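Local coordinates for acyl-CoA synthetase (AMP-forming)/AMP-acid ligase II-like protein (Dyadobacter fermentans, PDB 4GS5) that probably activates medium-chain fatty acids as acyl adenylates with ATP and joins them to coenzyme A, at residues M4-T8 / F24-Y28; P77-V83 / D103-T109; D123-M129 / R149-L155. All blocks are in the same frame, centred on the assembly; numbering follows the deposited sequence. Where two conformers were deposited one is given.

Interaction 1: residues M4-T8 / F24-Y28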
# COMPACT_ATOMS: atom_id res chain seq x y z
N MSE A 4 -15.69 -5.75 27.31
CA MSE A 4 -15.22 -5.81 25.93
C MSE A 4 -14.17 -4.74 25.60
O MSE A 4 -13.80 -4.56 24.43
CB MSE A 4 -16.38 -5.74 24.93
CG MSE A 4 -16.74 -7.10 24.35
SE MSE A 4 -17.10 -8.40 25.77
CE MSE A 4 -16.73 -10.05 24.81
N ILE A 5 -13.71 -4.03 26.62
CA ILE A 5 -12.61 -3.08 26.48
C ILE A 5 -11.70 -3.06 27.70
O ILE A 5 -12.17 -3.17 28.84
CB ILE A 5 -13.10 -1.64 26.19
CG1 ILE A 5 -13.90 -1.09 27.37
CG2 ILE A 5 -13.93 -1.59 24.93
CD1 ILE A 5 -14.43 0.31 27.11
N TRP A 6 -10.40 -2.94 27.47
CA TRP A 6 -9.44 -2.78 28.55
C TRP A 6 -8.73 -1.43 28.41
O TRP A 6 -8.16 -1.12 27.37
CB TRP A 6 -8.43 -3.93 28.52
CG TRP A 6 -7.39 -3.89 29.60
CD1 TRP A 6 -7.60 -3.93 30.96
CD2 TRP A 6 -5.97 -3.81 29.43
NE1 TRP A 6 -6.40 -3.87 31.63
CE2 TRP A 6 -5.39 -3.80 30.72
CE3 TRP A 6 -5.13 -3.74 28.31
CZ2 TRP A 6 -4.00 -3.73 30.91
CZ3 TRP A 6 -3.76 -3.66 28.50
CH2 TRP A 6 -3.21 -3.66 29.79
N THR A 7 -8.80 -0.61 29.46
CA THR A 7 -8.22 0.73 29.41
C THR A 7 -6.84 0.75 30.07
O THR A 7 -6.67 0.27 31.18
CB THR A 7 -9.14 1.77 30.08
OG1 THR A 7 -10.40 1.81 29.41
CG2 THR A 7 -8.50 3.17 30.02
N THR A 8 -5.87 1.32 29.37
CA THR A 8 -4.50 1.30 29.87
C THR A 8 -3.68 2.52 29.47
O THR A 8 -4.18 3.44 28.80
CB THR A 8 -3.76 -0.02 29.44
OG1 THR A 8 -2.54 -0.15 30.19
CG2 THR A 8 -3.44 -0.02 27.95
N PHE A 24 -6.30 -9.50 25.84
CA PHE A 24 -5.80 -8.29 26.48
C PHE A 24 -4.49 -8.50 27.22
O PHE A 24 -3.70 -7.56 27.40
CB PHE A 24 -6.85 -7.74 27.45
CG PHE A 24 -8.05 -7.17 26.77
CD1 PHE A 24 -7.93 -6.52 25.55
CD2 PHE A 24 -9.30 -7.26 27.36
CE1 PHE A 24 -9.04 -5.99 24.92
CE2 PHE A 24 -10.42 -6.74 26.74
CZ PHE A 24 -10.29 -6.09 25.51
N ALA A 25 -4.25 -9.73 27.65
CA ALA A 25 -3.02 -10.06 28.37
C ALA A 25 -1.83 -10.03 27.42
O ALA A 25 -0.69 -9.80 27.85
CB ALA A 25 -3.15 -11.42 29.06
N GLN A 26 -2.08 -10.27 26.13
CA GLN A 26 -1.05 -10.10 25.12
C GLN A 26 -0.54 -8.67 25.18
O GLN A 26 0.67 -8.42 25.16
CB GLN A 26 -1.60 -10.35 23.72
CG GLN A 26 -2.14 -11.74 23.45
CD GLN A 26 -2.55 -11.90 22.00
OE1 GLN A 26 -3.66 -11.53 21.62
NE2 GLN A 26 -1.64 -12.41 21.18
N ALA A 27 -1.47 -7.72 25.25
CA ALA A 27 -1.12 -6.31 25.29
C ALA A 27 -0.32 -6.00 26.57
O ALA A 27 0.76 -5.39 26.53
CB ALA A 27 -2.38 -5.47 25.23
N TYR A 28 -0.86 -6.43 27.69
CA TYR A 28 -0.23 -6.17 28.97
C TYR A 28 1.20 -6.72 28.99
O TYR A 28 2.14 -6.02 29.39
CB TYR A 28 -1.07 -6.76 30.10
CG TYR A 28 -0.45 -6.60 31.47
CD1 TYR A 28 -0.66 -5.44 32.22
CD2 TYR A 28 0.35 -7.59 32.01
CE1 TYR A 28 -0.09 -5.29 33.48
CE2 TYR A 28 0.91 -7.46 33.26
CZ TYR A 28 0.69 -6.31 33.99
OH TYR A 28 1.27 -6.20 35.23
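Trp6 sets its CB squarely over the face of the Phe24 ring, 3.7 Å from the ring centroid. This is a CH-pi contact, and it makes the phenyl ring of Phe24 a floor beneath the root of the tryptophan. The two aromatic systems themselves scarcely overlap: the Trp6 five-membered ring and the Phe24 ring are inclined by 30° and displaced, with centroids 5.8 Å from each other, so there is little stacking. With CG of Trp6 trans to the backbone N (chi1 -179°), the indole runs on past Phe24 and along the helix, one turn further. There its six-membered ring meets two side chains, Trp6 CZ3 lying 4.0 Å from Ala27 CB and Trp6 CH2 3.8 Å from Tyr28 CB. Small Ala27 lets the indole come close to the helix backbone, while the Tyr28 ring takes Trp6 CH2 at its edge, near its own plane. At the far end of the Phe24 ring, CZ faces the backbone: Ile5 CA is 3.9 Å from Phe24 CZ, and Met4 O lies at the edge of the ring. The contact is held by apolar packing, without a hydrogen bond across it, and Trp6 and Phe24 supply most of the buried surface. Strand 5-8 and helix 22-36 run nearly in the same direction here, their short segments 14° apart with axes 10.2 Å from each other. Pro19, in the connection between them, touches both aromatic residues. Strand 5-8 pairs antiparallel with strand 105-109, whose Val108 also packs against Phe24, so the helix rests on this outermost strand and its neighbour.

Interaction 2: residues P77-V83 / D103-T109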
# COMPACT_ATOMS: atom_id res chain seq x y z
N PRO A 77 0.61 14.32 24.41
CA PRO A 77 0.13 13.69 25.64
C PRO A 77 -1.36 13.93 25.87
O PRO A 77 -1.87 15.03 25.66
CB PRO A 77 0.95 14.39 26.74
CG PRO A 77 2.19 14.86 26.05
CD PRO A 77 1.71 15.27 24.67
N GLY A 78 -2.07 12.89 26.32
CA GLY A 78 -3.48 13.01 26.61
C GLY A 78 -4.33 12.51 25.44
O GLY A 78 -5.54 12.35 25.57
N THR A 79 -3.70 12.28 24.30
CA THR A 79 -4.40 11.73 23.13
C THR A 79 -5.22 10.50 23.52
O THR A 79 -4.68 9.53 24.07
CB THR A 79 -3.42 11.33 22.01
OG1 THR A 79 -2.83 12.51 21.45
CG2 THR A 79 -4.14 10.60 20.89
N ARG A 80 -6.52 10.53 23.25
CA ARG A 80 -7.38 9.38 23.53
C ARG A 80 -7.42 8.49 22.30
O ARG A 80 -8.05 8.83 21.30
CB ARG A 80 -8.79 9.84 23.90
CG ARG A 80 -8.86 10.62 25.21
CD ARG A 80 -10.19 11.34 25.32
NE ARG A 80 -10.37 12.26 24.20
CZ ARG A 80 -11.50 12.91 23.93
NH1 ARG A 80 -12.56 12.76 24.72
NH2 ARG A 80 -11.57 13.72 22.88
N ALA A 81 -6.74 7.35 22.37
CA ALA A 81 -6.57 6.51 21.20
C ALA A 81 -7.35 5.21 21.36
O ALA A 81 -7.32 4.59 22.43
CB ALA A 81 -5.09 6.22 20.98
N LEU A 82 -8.05 4.81 20.30
CA LEU A 82 -8.75 3.53 20.29
C LEU A 82 -7.89 2.49 19.58
O LEU A 82 -7.46 2.69 18.45
CB LEU A 82 -10.11 3.66 19.59
CG LEU A 82 -10.89 2.36 19.32
CD1 LEU A 82 -11.48 1.80 20.60
CD2 LEU A 82 -11.99 2.63 18.32
N VAL A 83 -7.62 1.38 20.26
CA VAL A 83 -6.81 0.31 19.68
C VAL A 83 -7.73 -0.84 19.23
O VAL A 83 -8.17 -1.63 20.06
CB VAL A 83 -5.81 -0.24 20.72
CG1 VAL A 83 -4.92 -1.33 20.10
CG2 VAL A 83 -4.97 0.90 21.30
N ASP A 103 2.54 9.07 25.59
CA ASP A 103 1.66 9.29 26.74
C ASP A 103 0.19 9.40 26.31
O ASP A 103 -0.48 10.40 26.60
CB ASP A 103 2.05 10.55 27.53
CG ASP A 103 3.44 10.46 28.14
OD1 ASP A 103 3.93 9.34 28.39
OD2 ASP A 103 4.03 11.53 28.38
N TRP A 104 -0.31 8.40 25.61
CA TRP A 104 -1.71 8.41 25.24
C TRP A 104 -2.51 7.64 26.27
O TRP A 104 -1.96 6.80 26.98
CB TRP A 104 -1.93 7.74 23.90
CG TRP A 104 -1.32 8.42 22.71
CD1 TRP A 104 -0.71 9.64 22.66
CD2 TRP A 104 -1.26 7.88 21.38
NE1 TRP A 104 -0.29 9.90 21.37
CE2 TRP A 104 -0.61 8.84 20.57
CE3 TRP A 104 -1.71 6.69 20.80
CZ2 TRP A 104 -0.40 8.63 19.20
CZ3 TRP A 104 -1.50 6.49 19.43
CH2 TRP A 104 -0.84 7.45 18.66
N GLU A 105 -3.81 7.92 26.34
CA GLU A 105 -4.73 7.00 26.99
C GLU A 105 -5.14 5.96 25.95
O GLU A 105 -5.68 6.32 24.90
CB GLU A 105 -5.96 7.76 27.47
CG GLU A 105 -6.99 6.89 28.17
CD GLU A 105 -8.29 7.62 28.44
OE1 GLU A 105 -9.22 7.00 28.99
OE2 GLU A 105 -8.39 8.83 28.11
N LEU A 106 -4.89 4.69 26.22
CA LEU A 106 -5.23 3.63 25.27
C LEU A 106 -6.51 2.92 25.66
O LEU A 106 -6.65 2.43 26.79
CB LEU A 106 -4.09 2.62 25.14
CG LEU A 106 -2.73 3.16 24.71
CD1 LEU A 106 -1.65 2.11 24.85
CD2 LEU A 106 -2.80 3.64 23.27
N THR A 107 -7.46 2.87 24.73
CA THR A 107 -8.64 2.04 24.89
C THR A 107 -8.54 0.84 23.97
O THR A 107 -8.65 0.95 22.75
CB THR A 107 -9.93 2.81 24.56
OG1 THR A 107 -10.08 3.89 25.47
CG2 THR A 107 -11.15 1.89 24.63
N VAL A 108 -8.30 -0.33 24.55
CA VAL A 108 -8.05 -1.51 23.75
C VAL A 108 -9.33 -2.31 23.63
O VAL A 108 -9.93 -2.68 24.64
CB VAL A 108 -6.95 -2.38 24.36
CG1 VAL A 108 -6.61 -3.54 23.43
CG2 VAL A 108 -5.71 -1.54 24.66
N THR A 109 -9.73 -2.60 22.40
CA THR A 109 -10.92 -3.41 22.16
C THR A 109 -10.56 -4.65 21.35
O THR A 109 -9.51 -4.69 20.70
CB THR A 109 -12.00 -2.61 21.41
OG1 THR A 109 -13.22 -3.37 21.39
CG2 THR A 109 -11.57 -2.38 19.99
O HOH W 1 -6.52 11.69 28.04
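Val83 N donates to Thr107 O at 2.7 Å, a nearly straight bond although the donor is tilted 28° from the carbonyl plane. It belongs to a parallel pairing in which Ala81 uses both its N and its O, bonding to Glu105 O and Thr107 N, each at 2.9 Å. Before the strands proper, Gly78 N bonds to Asp103 O; at the backbone angles of Gly78 a CB would be jammed against the preceding carbonyl oxygen. Trp104 CG lies opposite its own carbonyl carbon (chi1 -66°), which lays the indole alongside Thr79. Thr79 presses CB over one face of it, 3.5 Å from the centroid of the five-membered ring, in a CH-pi contact. Farther along, Trp104 CE3 lies 3.4 Å from Ala81 CB, a methyl small enough to leave room for the broad ring. The indole N-H is bonded to Leu75 O and Thr79 OG1 to Gly76 O, so both polar groups are satisfied. Beyond Ala81, Leu106 CD2 reaches Val83 CG2 at 4.0 Å. Helix 90-102, through Met95, packs on this face and completes a beta-alpha-beta unit. Strand 5-8 flanks 105-109, while 126-129 lies beyond 80-83, and Arg80 forms a salt bridge with Asp125, just ahead of that strand.

Interaction 3: residues D123-M129 / R149-L155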
# COMPACT_ATOMS: atom_id res chain seq x y z
N ASP A 123 -15.47 8.38 22.31
CA ASP A 123 -14.98 9.73 22.07
C ASP A 123 -13.45 9.74 22.03
O ASP A 123 -12.80 9.80 23.06
CB ASP A 123 -15.53 10.69 23.13
CG ASP A 123 -15.48 12.15 22.69
OD1 ASP A 123 -15.60 13.03 23.57
OD2 ASP A 123 -15.31 12.40 21.47
N PHE A 124 -12.89 9.67 20.83
CA PHE A 124 -11.45 9.52 20.68
C PHE A 124 -10.81 10.67 19.92
O PHE A 124 -11.50 11.47 19.29
CB PHE A 124 -11.14 8.18 20.00
CG PHE A 124 -11.76 7.03 20.72
CD1 PHE A 124 -11.20 6.57 21.89
CD2 PHE A 124 -12.92 6.44 20.25
CE1 PHE A 124 -11.78 5.51 22.59
CE2 PHE A 124 -13.50 5.38 20.93
CZ PHE A 124 -12.93 4.92 22.10
N ASP A 125 -9.48 10.74 20.01
CA ASP A 125 -8.70 11.74 19.31
C ASP A 125 -7.96 11.11 18.15
O ASP A 125 -7.46 11.80 17.27
CB ASP A 125 -7.68 12.39 20.24
CG ASP A 125 -8.35 13.11 21.42
OD1 ASP A 125 -9.33 13.84 21.19
OD2 ASP A 125 -7.91 12.91 22.56
N PHE A 126 -7.87 9.78 18.17
CA PHE A 126 -7.11 9.08 17.18
C PHE A 126 -7.46 7.59 17.14
O PHE A 126 -7.65 6.95 18.17
CB PHE A 126 -5.61 9.23 17.43
CG PHE A 126 -4.77 8.52 16.41
CD1 PHE A 126 -4.81 8.90 15.09
CD2 PHE A 126 -3.96 7.46 16.78
CE1 PHE A 126 -4.05 8.24 14.13
CE2 PHE A 126 -3.19 6.79 15.84
CZ PHE A 126 -3.24 7.19 14.52
N VAL A 127 -7.55 7.06 15.94
CA VAL A 127 -7.71 5.62 15.78
C VAL A 127 -7.01 5.16 14.52
O VAL A 127 -7.07 5.85 13.49
CB VAL A 127 -9.18 5.20 15.72
CG1 VAL A 127 -9.87 5.90 14.56
CG2 VAL A 127 -9.30 3.67 15.59
N ALA A 128 -6.34 4.00 14.59
CA ALA A 128 -5.79 3.40 13.37
C ALA A 128 -6.63 2.19 13.04
O ALA A 128 -6.99 1.42 13.93
CB ALA A 128 -4.33 3.03 13.54
N MSE A 129 -6.97 2.00 11.77
CA MSE A 129 -7.81 0.88 11.42
C MSE A 129 -7.61 0.51 9.96
O MSE A 129 -6.88 1.18 9.24
CB MSE A 129 -9.28 1.18 11.73
CG MSE A 129 -9.91 2.28 10.91
SE MSE A 129 -11.78 2.64 11.48
CE MSE A 129 -11.48 3.00 13.35
N ARG A 149 -16.74 10.61 16.07
CA ARG A 149 -16.20 10.38 17.41
C ARG A 149 -14.83 9.69 17.35
O ARG A 149 -14.14 9.55 18.37
CB ARG A 149 -17.18 9.56 18.25
CG ARG A 149 -18.16 10.39 19.09
CD ARG A 149 -19.11 11.22 18.24
NE ARG A 149 -20.37 11.48 18.93
CZ ARG A 149 -21.56 11.50 18.33
NH1 ARG A 149 -22.66 11.73 19.02
NH2 ARG A 149 -21.64 11.29 17.02
N LEU A 150 -14.44 9.24 16.16
CA LEU A 150 -13.09 8.69 15.97
C LEU A 150 -12.01 9.77 16.07
O LEU A 150 -10.84 9.46 16.32
CB LEU A 150 -12.97 7.95 14.64
CG LEU A 150 -13.86 6.71 14.46
CD1 LEU A 150 -13.77 6.19 13.03
CD2 LEU A 150 -13.47 5.62 15.45
N GLY A 151 -12.39 11.04 15.88
CA GLY A 151 -11.45 12.16 15.94
C GLY A 151 -10.61 12.33 14.68
O GLY A 151 -10.79 13.28 13.90
N LYS A 152 -9.66 11.42 14.48
CA LYS A 152 -8.85 11.45 13.26
C LYS A 152 -8.39 10.03 12.95
O LYS A 152 -8.02 9.29 13.87
CB LYS A 152 -7.71 12.48 13.39
CG LYS A 152 -6.30 11.98 13.35
CD LYS A 152 -5.27 13.13 13.09
CE LYS A 152 -5.67 14.45 13.69
NZ LYS A 152 -4.48 15.39 13.70
N VAL A 153 -8.50 9.63 11.69
CA VAL A 153 -8.35 8.22 11.33
C VAL A 153 -7.12 7.97 10.46
O VAL A 153 -6.92 8.65 9.43
CB VAL A 153 -9.58 7.72 10.57
CG1 VAL A 153 -9.39 6.27 10.14
CG2 VAL A 153 -10.84 7.87 11.41
N LEU A 154 -6.29 7.03 10.87
CA LEU A 154 -5.22 6.55 10.02
C LEU A 154 -5.58 5.16 9.49
O LEU A 154 -5.80 4.22 10.26
CB LEU A 154 -3.90 6.50 10.79
CG LEU A 154 -2.74 5.93 9.98
CD1 LEU A 154 -2.40 6.84 8.82
CD2 LEU A 154 -1.53 5.72 10.85
N LEU A 155 -5.68 5.04 8.16
CA LEU A 155 -5.99 3.77 7.54
C LEU A 155 -4.73 3.03 7.10
O LEU A 155 -3.82 3.65 6.56
CB LEU A 155 -6.91 3.99 6.32
CG LEU A 155 -8.30 4.57 6.62
CD1 LEU A 155 -9.10 4.80 5.34
CD2 LEU A 155 -9.07 3.64 7.57
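Phe124 N donates to Arg149 O at 2.8 Å, the shortest hydrogen bond between 123-129 and 149-155. Farther along, the parallel strands are joined by Val127 N to Lys152 O at 3.1 Å, Leu154 N to Val127 O at 3.0 Å and Met129 N to Leu154 O at 2.9 Å. Leu154 thus gives its N-H to one residue and takes an N-H from another two positions on, the usual parallel pattern. Between the first bond and this run, Gly151 CA comes 3.4 Å from Phe124 O; a side chain here would clash with that oxygen, and phi is positive, so glycine fits both demands.

Apolar packing spreads over both faces. On one, Val127 turns CG1 into the slot between its backbone N and carbonyl carbon (chi1 58°), placing that methyl 3.7 Å from Leu150 CD2 and also against Val153. Met129, present as selenomethionine, is bent at its last torsion, chi3 55°, and its CE meets both methyls of Leu150, while its CG packs 3.7 Å from Leu155 CD2 and also meets Val153 CG1. Such a flexible chain can follow the contours of three branched neighbours. On the opposite face the Phe126 ring lies beside Leu154, with Phe126 CE1 3.8 Å from Leu154 CB, and takes Lys152 CG at its edge. Lys152 therefore contributes its aliphatic root here, while its NZ bonds to Leu73 O.

Helix 131-139 links the strands in a beta-alpha-beta unit and lies on the Met129 face, where Ile137 touches both Met129 and Leu150. Strand 80-83 adjoins 126-129 on one side, and strand 175-180 adjoins 153-155 on the other, its Tyr176 packing against Lys152 and Leu154.

In the fold
The three contacts follow one another along the chain, each closing before the next opens. Together they step across neighbouring strands in the order 5-8, 105-109, 80-83, 126-129 and 153-155. Interactions 1 and 2 have centres about 12 Å apart and meet where strand 5-8, antiparallel to the other four strands, pairs with 105-109. Interactions 2 and 3, about 10 Å apart between centres, join through strands 80-83 and 126-129; both are parallel strand pairs with a helix in the connection, inside the AMP-binding family region. Interactions 1 and 3 do not touch: their nearest atoms are about 7 Å apart and their centres about 18 Å. The N-terminal strand thus ends this row of strands, with helix 22-36 packed against it.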